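Local coordinates for CEP104 (Gallus gallus, PDB 5JO8), which is a centriolar protein whose TOG domain, the part described here, probably binds tubulin or microtubules, at residues Leu84-Ile95 / Ser106-Ile114; Val132-Thr143 / Ala154-Ala162. All blocks are in the same frame, centred on the assembly; numbering follows the deposited sequence. Where two conformers were deposited one is given.

Contact 1: residues Leu84-Ile95 / Ser106-Ile114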
loop_
_atom_site.group_PDB
_atom_site.type_symbol
_atom_site.label_atom_id
_atom_site.label_comp_id
_atom_site.label_asym_id
_atom_site.label_seq_id
_atom_site.Cartn_x
_atom_site.Cartn_y
_atom_site.Cartn_z
ATOM N N LEU A 84 -12.238 -8.346 -13.692
ATOM C CA LEU A 84 -11.399 -7.516 -12.836
ATOM C C LEU A 84 -11.315 -8.145 -11.459
ATOM O O LEU A 84 -10.233 -8.229 -10.878
ATOM C CB LEU A 84 -11.954 -6.092 -12.723
ATOM C CG LEU A 84 -11.208 -5.147 -11.765
ATOM C CD1 LEU A 84 -11.341 -3.719 -12.231
ATOM C CD2 LEU A 84 -11.676 -5.267 -10.309
ATOM N N ARG A 85 -12.453 -8.543 -10.903
ATOM C CA ARG A 85 -12.440 -9.086 -9.558
ATOM C C ARG A 85 -11.618 -10.370 -9.492
ATOM O O ARG A 85 -10.861 -10.584 -8.545
ATOM C CB ARG A 85 -13.868 -9.316 -9.059
ATOM C CG ARG A 85 -14.739 -8.068 -9.105
ATOM C CD ARG A 85 -14.309 -7.038 -8.077
ATOM N NE ARG A 85 -15.204 -5.876 -8.018
ATOM C CZ ARG A 85 -16.080 -5.644 -7.045
ATOM N NH1 ARG A 85 -16.198 -6.493 -6.032
ATOM N NH2 ARG A 85 -16.839 -4.557 -7.083
ATOM N N ALA A 86 -11.729 -11.210 -10.509
ATOM C CA ALA A 86 -10.964 -12.446 -10.541
ATOM C C ALA A 86 -9.465 -12.158 -10.683
ATOM O O ALA A 86 -8.631 -12.841 -10.081
ATOM C CB ALA A 86 -11.450 -13.346 -11.676
ATOM N N ALA A 87 -9.128 -11.161 -11.491
ATOM C CA ALA A 87 -7.724 -10.791 -11.675
ATOM C C ALA A 87 -7.128 -10.265 -10.371
ATOM O O ALA A 87 -6.003 -10.610 -10.024
ATOM C CB ALA A 87 -7.587 -9.752 -12.789
ATOM N N ILE A 88 -7.897 -9.447 -9.652
ATOM C CA ILE A 88 -7.457 -8.893 -8.374
ATOM C C ILE A 88 -7.280 -9.998 -7.335
ATOM O O ILE A 88 -6.352 -9.953 -6.526
ATOM C CB ILE A 88 -8.373 -7.730 -7.899
ATOM C CG1 ILE A 88 -8.212 -6.496 -8.799
ATOM C CG2 ILE A 88 -8.145 -7.381 -6.432
ATOM C CD1 ILE A 88 -6.814 -5.821 -8.774
ATOM N N PHE A 89 -8.151 -10.999 -7.357
ATOM C CA PHE A 89 -7.997 -12.171 -6.503
ATOM C C PHE A 89 -6.611 -12.803 -6.711
ATOM O O PHE A 89 -5.903 -13.124 -5.745
ATOM C CB PHE A 89 -9.120 -13.197 -6.793
ATOM C CG PHE A 89 -8.966 -14.494 -6.045
ATOM C CD1 PHE A 89 -8.243 -15.545 -6.584
ATOM C CD2 PHE A 89 -9.537 -14.658 -4.789
ATOM C CE1 PHE A 89 -8.079 -16.731 -5.884
ATOM C CE2 PHE A 89 -9.384 -15.854 -4.089
ATOM C CZ PHE A 89 -8.648 -16.888 -4.646
ATOM N N LEU A 90 -6.215 -12.968 -7.971
ATOM C CA LEU A 90 -4.915 -13.558 -8.283
ATOM C C LEU A 90 -3.763 -12.608 -7.939
ATOM O O LEU A 90 -2.725 -13.050 -7.456
ATOM C CB LEU A 90 -4.852 -14.004 -9.750
ATOM C CG LEU A 90 -5.853 -15.118 -10.083
ATOM C CD1 LEU A 90 -5.810 -15.436 -11.576
ATOM C CD2 LEU A 90 -5.589 -16.384 -9.269
ATOM N N VAL A 91 -3.956 -11.310 -8.174
ATOM C CA VAL A 91 -2.966 -10.296 -7.804
ATOM C C VAL A 91 -2.695 -10.334 -6.309
ATOM O O VAL A 91 -1.541 -10.277 -5.879
ATOM C CB VAL A 91 -3.414 -8.891 -8.233
ATOM C CG1 VAL A 91 -2.530 -7.815 -7.593
ATOM C CG2 VAL A 91 -3.364 -8.758 -9.736
ATOM N N ARG A 92 -3.757 -10.409 -5.517
ATOM C CA ARG A 92 -3.647 -10.356 -4.065
ATOM C C ARG A 92 -2.779 -11.505 -3.555
ATOM O O ARG A 92 -1.951 -11.326 -2.656
ATOM C CB ARG A 92 -5.044 -10.413 -3.449
ATOM C CG ARG A 92 -5.095 -10.211 -1.941
ATOM C CD ARG A 92 -6.533 -10.337 -1.443
ATOM N NE ARG A 92 -6.689 -9.904 -0.059
ATOM C CZ ARG A 92 -7.857 -9.852 0.572
ATOM N NH1 ARG A 92 -7.913 -9.443 1.832
ATOM N NH2 ARG A 92 -8.970 -10.210 -0.058
ATOM N N ARG A 93 -2.961 -12.682 -4.146
ATOM C CA ARG A 93 -2.137 -13.844 -3.820
ATOM C C ARG A 93 -0.679 -13.628 -4.197
ATOM O O ARG A 93 0.230 -13.918 -3.409
ATOM C CB ARG A 93 -2.635 -15.082 -4.581
ATOM C CG ARG A 93 -3.988 -15.602 -4.155
ATOM C CD ARG A 93 -4.244 -16.975 -4.791
ATOM N NE ARG A 93 -3.330 -17.997 -4.267
ATOM C CZ ARG A 93 -2.254 -18.465 -4.896
ATOM N NH1 ARG A 93 -1.927 -18.026 -6.109
ATOM N NH2 ARG A 93 -1.499 -19.388 -4.313
ATOM N N ALA A 94 -0.458 -13.138 -5.411
ATOM C CA ALA A 94 0.888 -13.044 -5.973
ATOM C C ALA A 94 1.735 -11.918 -5.371
ATOM O O ALA A 94 2.967 -11.930 -5.480
ATOM C CB ALA A 94 0.819 -12.925 -7.480
ATOM N N ILE A 95 1.074 -10.964 -4.721
ATOM C CA ILE A 95 1.765 -9.899 -3.995
ATOM C C ILE A 95 2.589 -10.494 -2.861
ATOM O O ILE A 95 3.597 -9.909 -2.457
ATOM C CB ILE A 95 0.772 -8.799 -3.545
ATOM C CG1 ILE A 95 0.493 -7.857 -4.710
ATOM C CG2 ILE A 95 1.307 -7.991 -2.362
ATOM C CD1 ILE A 95 -0.715 -6.947 -4.491
ATOM N N SER A 106 2.757 -9.458 -10.892
ATOM C CA SER A 106 1.542 -9.058 -10.182
ATOM C C SER A 106 1.402 -7.538 -10.153
ATOM O O SER A 106 0.294 -7.004 -10.290
ATOM C CB SER A 106 1.477 -9.652 -8.775
ATOM O OG SER A 106 2.232 -8.893 -7.849
ATOM N N LEU A 107 2.515 -6.831 -9.988
ATOM C CA LEU A 107 2.488 -5.373 -9.995
ATOM C C LEU A 107 2.137 -4.834 -11.375
ATOM O O LEU A 107 1.396 -3.856 -11.485
ATOM C CB LEU A 107 3.838 -4.793 -9.573
ATOM C CG LEU A 107 4.343 -5.151 -8.182
ATOM C CD1 LEU A 107 5.646 -4.400 -7.902
ATOM C CD2 LEU A 107 3.314 -4.846 -7.110
ATOM N N LYS A 108 2.683 -5.454 -12.419
ATOM C CA LYS A 108 2.388 -5.062 -13.790
ATOM C C LYS A 108 0.888 -5.195 -14.037
ATOM O O LYS A 108 0.259 -4.318 -14.619
ATOM C CB LYS A 108 3.157 -5.954 -14.770
ATOM C CG LYS A 108 2.881 -5.692 -16.234
ATOM C CD LYS A 108 3.562 -6.762 -17.079
ATOM C CE LYS A 108 3.100 -6.744 -18.528
ATOM N NZ LYS A 108 3.627 -5.578 -19.302
ATOM N N LEU A 109 0.323 -6.303 -13.581
ATOM C CA LEU A 109 -1.088 -6.573 -13.779
ATOM C C LEU A 109 -1.931 -5.576 -12.989
ATOM O O LEU A 109 -2.881 -5.005 -13.530
ATOM C CB LEU A 109 -1.395 -8.003 -13.338
ATOM C CG LEU A 109 -2.850 -8.460 -13.338
ATOM C CD1 LEU A 109 -3.519 -8.175 -14.687
ATOM C CD2 LEU A 109 -2.889 -9.944 -12.993
ATOM N N LEU A 110 -1.576 -5.359 -11.721
ATOM C CA LEU A 110 -2.310 -4.421 -10.877
ATOM C C LEU A 110 -2.304 -3.007 -11.445
ATOM O O LEU A 110 -3.352 -2.354 -11.541
ATOM C CB LEU A 110 -1.734 -4.418 -9.466
ATOM C CG LEU A 110 -2.357 -3.435 -8.482
ATOM C CD1 LEU A 110 -3.860 -3.724 -8.404
ATOM C CD2 LEU A 110 -1.716 -3.600 -7.126
ATOM N N LYS A 111 -1.129 -2.535 -11.856
ATOM C CA LYS A 111 -1.029 -1.201 -12.426
ATOM C C LYS A 111 -1.858 -1.067 -13.704
ATOM O O LYS A 111 -2.522 -0.048 -13.926
ATOM C CB LYS A 111 0.442 -0.837 -12.689
ATOM C CG LYS A 111 0.611 0.560 -13.245
ATOM C CD LYS A 111 2.073 0.967 -13.407
ATOM C CE LYS A 111 2.131 2.330 -14.064
ATOM N NZ LYS A 111 3.527 2.727 -14.398
ATOM N N MET A 112 -1.817 -2.092 -14.547
ATOM C CA MET A 112 -2.610 -2.104 -15.769
ATOM C C MET A 112 -4.114 -2.046 -15.465
ATOM O O MET A 112 -4.866 -1.343 -16.146
ATOM C CB MET A 112 -2.284 -3.353 -16.591
ATOM C CG MET A 112 -3.087 -3.493 -17.886
ATOM S SD MET A 112 -4.757 -4.148 -17.731
ATOM C CE MET A 112 -4.428 -5.851 -17.289
ATOM N N ILE A 113 -4.565 -2.797 -14.468
ATOM C CA ILE A 113 -6.001 -2.826 -14.176
ATOM C C ILE A 113 -6.459 -1.438 -13.766
ATOM O O ILE A 113 -7.476 -0.931 -14.253
ATOM C CB ILE A 113 -6.327 -3.864 -13.098
ATOM C CG1 ILE A 113 -6.149 -5.270 -13.655
ATOM C CG2 ILE A 113 -7.769 -3.712 -12.638
ATOM C CD1 ILE A 113 -6.056 -6.334 -12.602
ATOM N N ILE A 114 -5.695 -0.810 -12.889
ATOM C CA ILE A 114 -6.056 0.499 -12.355
ATOM C C ILE A 114 -5.930 1.628 -13.382
ATOM O O ILE A 114 -6.806 2.473 -13.514
ATOM C CB ILE A 114 -5.233 0.796 -11.091
ATOM C CG1 ILE A 114 -5.680 -0.108 -9.948
ATOM C CG2 ILE A 114 -5.339 2.267 -10.704
ATOM C CD1 ILE A 114 -4.704 -0.067 -8.759
#

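Contact 2: residues Val132-Thr143 / Ala154-Ala162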
loop_
_atom_site.group_PDB
_atom_site.type_symbol
_atom_site.label_atom_id
_atom_site.label_comp_id
_atom_site.label_asym_id
_atom_site.label_seq_id
_atom_site.Cartn_x
_atom_site.Cartn_y
_atom_site.Cartn_z
ATOM N N VAL A 132 -7.427 -1.111 -5.077
ATOM C CA VAL A 132 -6.496 -0.572 -4.082
ATOM C C VAL A 132 -6.724 -1.241 -2.726
ATOM O O VAL A 132 -5.775 -1.690 -2.084
ATOM C CB VAL A 132 -6.586 0.961 -3.970
ATOM C CG1 VAL A 132 -5.632 1.469 -2.884
ATOM C CG2 VAL A 132 -6.252 1.612 -5.303
ATOM N N GLU A 133 -7.973 -1.335 -2.282
ATOM C CA GLU A 133 -8.251 -1.883 -0.955
ATOM C C GLU A 133 -7.834 -3.343 -0.822
ATOM O O GLU A 133 -7.406 -3.769 0.244
ATOM C CB GLU A 133 -9.734 -1.741 -0.605
ATOM C CG GLU A 133 -10.223 -0.307 -0.451
ATOM C CD GLU A 133 -9.704 0.377 0.813
ATOM O OE1 GLU A 133 -9.071 -0.295 1.650
ATOM O OE2 GLU A 133 -9.943 1.592 0.971
ATOM N N LYS A 134 -7.941 -4.108 -1.903
ATOM C CA LYS A 134 -7.618 -5.529 -1.845
ATOM C C LYS A 134 -6.122 -5.814 -1.915
ATOM O O LYS A 134 -5.689 -6.920 -1.595
ATOM C CB LYS A 134 -8.344 -6.303 -2.955
ATOM C CG LYS A 134 -9.860 -6.357 -2.795
ATOM C CD LYS A 134 -10.239 -7.015 -1.482
ATOM C CE LYS A 134 -11.743 -6.940 -1.257
ATOM N NZ LYS A 134 -12.153 -7.554 0.039
ATOM N N THR A 135 -5.340 -4.837 -2.364
ATOM C CA THR A 135 -3.917 -5.064 -2.595
ATOM C C THR A 135 -2.984 -4.269 -1.682
ATOM O O THR A 135 -1.886 -4.731 -1.366
ATOM C CB THR A 135 -3.533 -4.785 -4.062
ATOM O OG1 THR A 135 -3.778 -3.407 -4.372
ATOM C CG2 THR A 135 -4.355 -5.669 -4.990
ATOM N N LEU A 136 -3.404 -3.081 -1.275
ATOM C CA LEU A 136 -2.538 -2.245 -0.443
ATOM C C LEU A 136 -2.060 -2.930 0.843
ATOM O O LEU A 136 -0.884 -2.796 1.193
ATOM C CB LEU A 136 -3.206 -0.897 -0.148
ATOM C CG LEU A 136 -2.351 0.136 0.599
ATOM C CD1 LEU A 136 -1.014 0.401 -0.109
ATOM C CD2 LEU A 136 -3.154 1.419 0.738
ATOM N N PRO A 137 -2.933 -3.666 1.551
ATOM C CA PRO A 137 -2.420 -4.312 2.771
ATOM C C PRO A 137 -1.289 -5.297 2.492
ATOM O O PRO A 137 -0.285 -5.325 3.216
ATOM C CB PRO A 137 -3.642 -5.041 3.315
ATOM C CG PRO A 137 -4.794 -4.210 2.838
ATOM C CD PRO A 137 -4.398 -3.796 1.449
ATOM N N GLY A 138 -1.423 -6.081 1.430
ATOM C CA GLY A 138 -0.366 -6.993 1.057
ATOM C C GLY A 138 0.901 -6.284 0.617
ATOM O O GLY A 138 2.017 -6.731 0.918
ATOM N N LEU A 139 0.749 -5.184 -0.115
ATOM C CA LEU A 139 1.911 -4.419 -0.568
ATOM C C LEU A 139 2.638 -3.855 0.642
ATOM O O LEU A 139 3.875 -3.891 0.713
ATOM C CB LEU A 139 1.486 -3.289 -1.498
ATOM C CG LEU A 139 0.990 -3.746 -2.868
ATOM C CD1 LEU A 139 0.255 -2.616 -3.542
ATOM C CD2 LEU A 139 2.173 -4.207 -3.725
ATOM N N LEU A 140 1.866 -3.366 1.599
ATOM C CA LEU A 140 2.464 -2.836 2.827
ATOM C C LEU A 140 3.223 -3.911 3.591
ATOM O O LEU A 140 4.285 -3.642 4.153
ATOM C CB LEU A 140 1.418 -2.148 3.709
ATOM C CG LEU A 140 1.171 -0.715 3.248
ATOM C CD1 LEU A 140 -0.075 -0.149 3.901
ATOM C CD2 LEU A 140 2.380 0.170 3.571
ATOM N N SER A 141 2.676 -5.119 3.632
ATOM C CA SER A 141 3.361 -6.232 4.287
ATOM C C SER A 141 4.747 -6.474 3.703
ATOM O O SER A 141 5.682 -6.756 4.440
ATOM C CB SER A 141 2.529 -7.515 4.198
ATOM O OG SER A 141 1.440 -7.474 5.099
ATOM N N ARG A 142 4.880 -6.353 2.387
ATOM C CA ARG A 142 6.156 -6.616 1.723
ATOM C C ARG A 142 7.186 -5.539 2.055
ATOM O O ARG A 142 8.377 -5.774 1.940
ATOM C CB ARG A 142 6.003 -6.729 0.202
ATOM C CG ARG A 142 4.983 -7.775 -0.270
ATOM C CD ARG A 142 5.150 -9.137 0.402
ATOM N NE ARG A 142 6.504 -9.684 0.283
ATOM C CZ ARG A 142 6.975 -10.334 -0.776
ATOM N NH1 ARG A 142 6.215 -10.526 -1.846
ATOM N NH2 ARG A 142 8.223 -10.790 -0.771
ATOM N N THR A 143 6.729 -4.358 2.466
ATOM C CA THR A 143 7.676 -3.318 2.896
ATOM C C THR A 143 8.335 -3.679 4.228
ATOM O O THR A 143 9.232 -2.973 4.691
ATOM C CB THR A 143 7.027 -1.916 3.010
ATOM O OG1 THR A 143 6.173 -1.857 4.157
ATOM C CG2 THR A 143 6.255 -1.556 1.739
ATOM N N ALA A 154 8.648 -2.417 -3.062
ATOM C CA ALA A 154 7.265 -2.359 -2.617
ATOM C C ALA A 154 6.882 -0.938 -2.205
ATOM O O ALA A 154 5.808 -0.457 -2.537
ATOM C CB ALA A 154 7.020 -3.346 -1.477
ATOM N N ALA A 155 7.755 -0.248 -1.485
ATOM C CA ALA A 155 7.414 1.095 -1.041
ATOM C C ALA A 155 7.302 2.053 -2.220
ATOM O O ALA A 155 6.410 2.904 -2.244
ATOM C CB ALA A 155 8.444 1.605 -0.030
ATOM N N LYS A 156 8.172 1.900 -3.210
ATOM C CA LYS A 156 8.139 2.752 -4.393
ATOM C C LYS A 156 6.859 2.518 -5.177
ATOM O O LYS A 156 6.268 3.460 -5.703
ATOM C CB LYS A 156 9.347 2.511 -5.303
ATOM C CG LYS A 156 10.652 3.142 -4.816
ATOM C CD LYS A 156 11.739 3.028 -5.882
ATOM C CE LYS A 156 13.022 3.717 -5.428
ATOM N NZ LYS A 156 14.106 3.578 -6.437
ATOM N N PHE A 157 6.433 1.263 -5.261
ATOM C CA PHE A 157 5.171 0.973 -5.941
ATOM C C PHE A 157 4.008 1.641 -5.220
ATOM O O PHE A 157 3.126 2.211 -5.870
ATOM C CB PHE A 157 4.905 -0.527 -6.054
ATOM C CG PHE A 157 3.684 -0.850 -6.881
ATOM C CD1 PHE A 157 3.770 -0.912 -8.263
ATOM C CD2 PHE A 157 2.465 -1.085 -6.274
ATOM C CE1 PHE A 157 2.638 -1.192 -9.031
ATOM C CE2 PHE A 157 1.338 -1.376 -7.047
ATOM C CZ PHE A 157 1.434 -1.435 -8.414
ATOM N N ILE A 158 3.999 1.571 -3.888
ATOM C CA ILE A 158 2.943 2.218 -3.110
ATOM C C ILE A 158 2.954 3.721 -3.348
ATOM O O ILE A 158 1.904 4.338 -3.534
ATOM C CB ILE A 158 3.016 1.864 -1.615
ATOM C CG1 ILE A 158 2.645 0.401 -1.381
ATOM C CG2 ILE A 158 2.088 2.773 -0.811
ATOM C CD1 ILE A 158 3.101 -0.125 -0.031
ATOM N N GLN A 159 4.149 4.300 -3.334
ATOM C CA GLN A 159 4.324 5.722 -3.585
ATOM C C GLN A 159 3.747 6.114 -4.953
ATOM O O GLN A 159 2.994 7.094 -5.060
ATOM C CB GLN A 159 5.814 6.074 -3.463
ATOM C CG GLN A 159 6.147 7.548 -3.402
ATOM C CD GLN A 159 7.653 7.793 -3.470
ATOM O OE1 GLN A 159 8.101 8.903 -3.753
ATOM N NE2 GLN A 159 8.435 6.752 -3.211
ATOM N N GLU A 160 4.056 5.326 -5.985
ATOM C CA GLU A 160 3.594 5.608 -7.339
ATOM C C GLU A 160 2.079 5.425 -7.431
ATOM O O GLU A 160 1.387 6.248 -8.039
ATOM C CB GLU A 160 4.317 4.724 -8.371
ATOM C CG GLU A 160 5.810 5.036 -8.517
ATOM C CD GLU A 160 6.474 4.258 -9.636
ATOM O OE1 GLU A 160 7.464 3.546 -9.351
ATOM O OE2 GLU A 160 6.020 4.365 -10.798
ATOM N N MET A 161 1.564 4.365 -6.813
ATOM C CA MET A 161 0.130 4.104 -6.849
ATOM C C MET A 161 -0.662 5.234 -6.199
ATOM O O MET A 161 -1.725 5.607 -6.689
ATOM C CB MET A 161 -0.207 2.757 -6.208
ATOM C CG MET A 161 -1.706 2.434 -6.231
ATOM S SD MET A 161 -2.053 0.727 -5.788
ATOM C CE MET A 161 -1.478 0.656 -4.087
ATOM N N ALA A 162 -0.139 5.790 -5.110
ATOM C CA ALA A 162 -0.801 6.894 -4.414
ATOM C C ALA A 162 -0.984 8.129 -5.298
ATOM O O ALA A 162 -1.938 8.902 -5.119
ATOM C CB ALA A 162 -0.010 7.268 -3.145
#

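Contact 1: residues Leu84-Ile95 / Ser106-Ile114
Val91 and Leu109 make the closest contact between residues 84-95 and 106-114. Val91 CG2 lies 3.5 Å from Leu109 CD2, slightly closer than usual for two methyl groups. The two side chains cross obliquely. Val91 is forked over the partner helix. With CG1 anti to the backbone N (chi1 168°), CG2 is turned to Leu109, while CG1 meets Leu110 CB at 4.0 Å. Val91 and Leu110 lie at about a right angle to each other.

Ile113 also uses two branches. Its CG2 rests against Leu84 CD1 at 3.6 Å. Its CD1 reaches Ala87 CB at 3.7 Å and also touches Ile88 CD1. The end of Ile88 is therefore shared. Its CD1 meets Leu110 CD1 at 3.6 Å, methyl to methyl, and the two chains cross at a slant.

The helices come closest at the Ser106 end, where the side chains are small. The CA atoms of Val91 and Ser106 are 5.2 Å apart. Ala94 CB touches Ser106 CB at 3.6 Å. The hydroxyl of Ser106 sits between its own backbone N and carbonyl carbon (chi1 82°). There it packs beside Ile95 CG1, and its hydrogen bond goes back to Phe103 O in its own helix. This buried polar atom is thus satisfied without a partner across the contact.

Helix 54-69 adds Leu61 against Ala94 and Val64 against Leu109. Helix 125-142 touches Leu110 through Thr135. The short segment axes approach to 9.4 Å and run at 144°, so the helices are roughly antiparallel. A short connection joins them. Such antiparallel pairing of successive helices through aliphatic side chains is characteristic of the HEAT-like alpha solenoid of TOG domains.

Contact 2: residues Val132-Thr143 / Ala154-Ala162
The axes of the short segments 132-142 and 154-162 come within 8.9 Å and run at 145°, roughly antiparallel. They form a helical hairpin of the HEAT-like TOG solenoid. The first helix is kinked at Pro137 and Gly138, whose N atoms lack a bond to the preceding turn. The gap is narrowest at the Thr143 end, where the CA atoms of Thr143 and Ala154 are 5.6 Å apart.

Ile158 is the central side chain. Its CD1 lies against Leu139 CB and meets Leu140 CD2 at 3.7 Å. Its CG1 faces Leu136 CD1, and these two side chains cross at about a right angle. In one of its two conformers Met161 CE lies 3.7 Å from Leu139 CD1. The same leucine methyl stands at the edge of the Phe157 ring, near the ring plane, 3.8 Å from Phe157 CD2. Leu107 of helix 100-121 also touches both Leu139 and Phe157.

Thr143 divides its two branches. Its CG2 packs on Ala154 CB at 3.8 Å. Its OG1 donates to Leu140 O at 2.6 Å, in the carbonyl plane and on a lone pair, with a C=O...O angle of 141°.

Overall arrangement
Contacts 1 and 2 join successive helix pairs of one solenoid. Helices 100-121 and 125-142 are neighbours in the chain. Both contacts are buried and apolar, with nearly equal angles between their helices. Contact 2 lies almost at the centre of the chain, contact 1 about 13 Å from it, measured from its own centre. Every touching residue of contact 1 is buried, whereas contact 2 includes partly exposed ones. Contact 1 is mostly aliphatic; contact 2 adds a methionine and an aromatic ring. The two also meet directly. Arg142 NH1 probably donates to Ile95 O, and Ile95 CG2 of contact 1 packs on the backbone of Gly138 of contact 2.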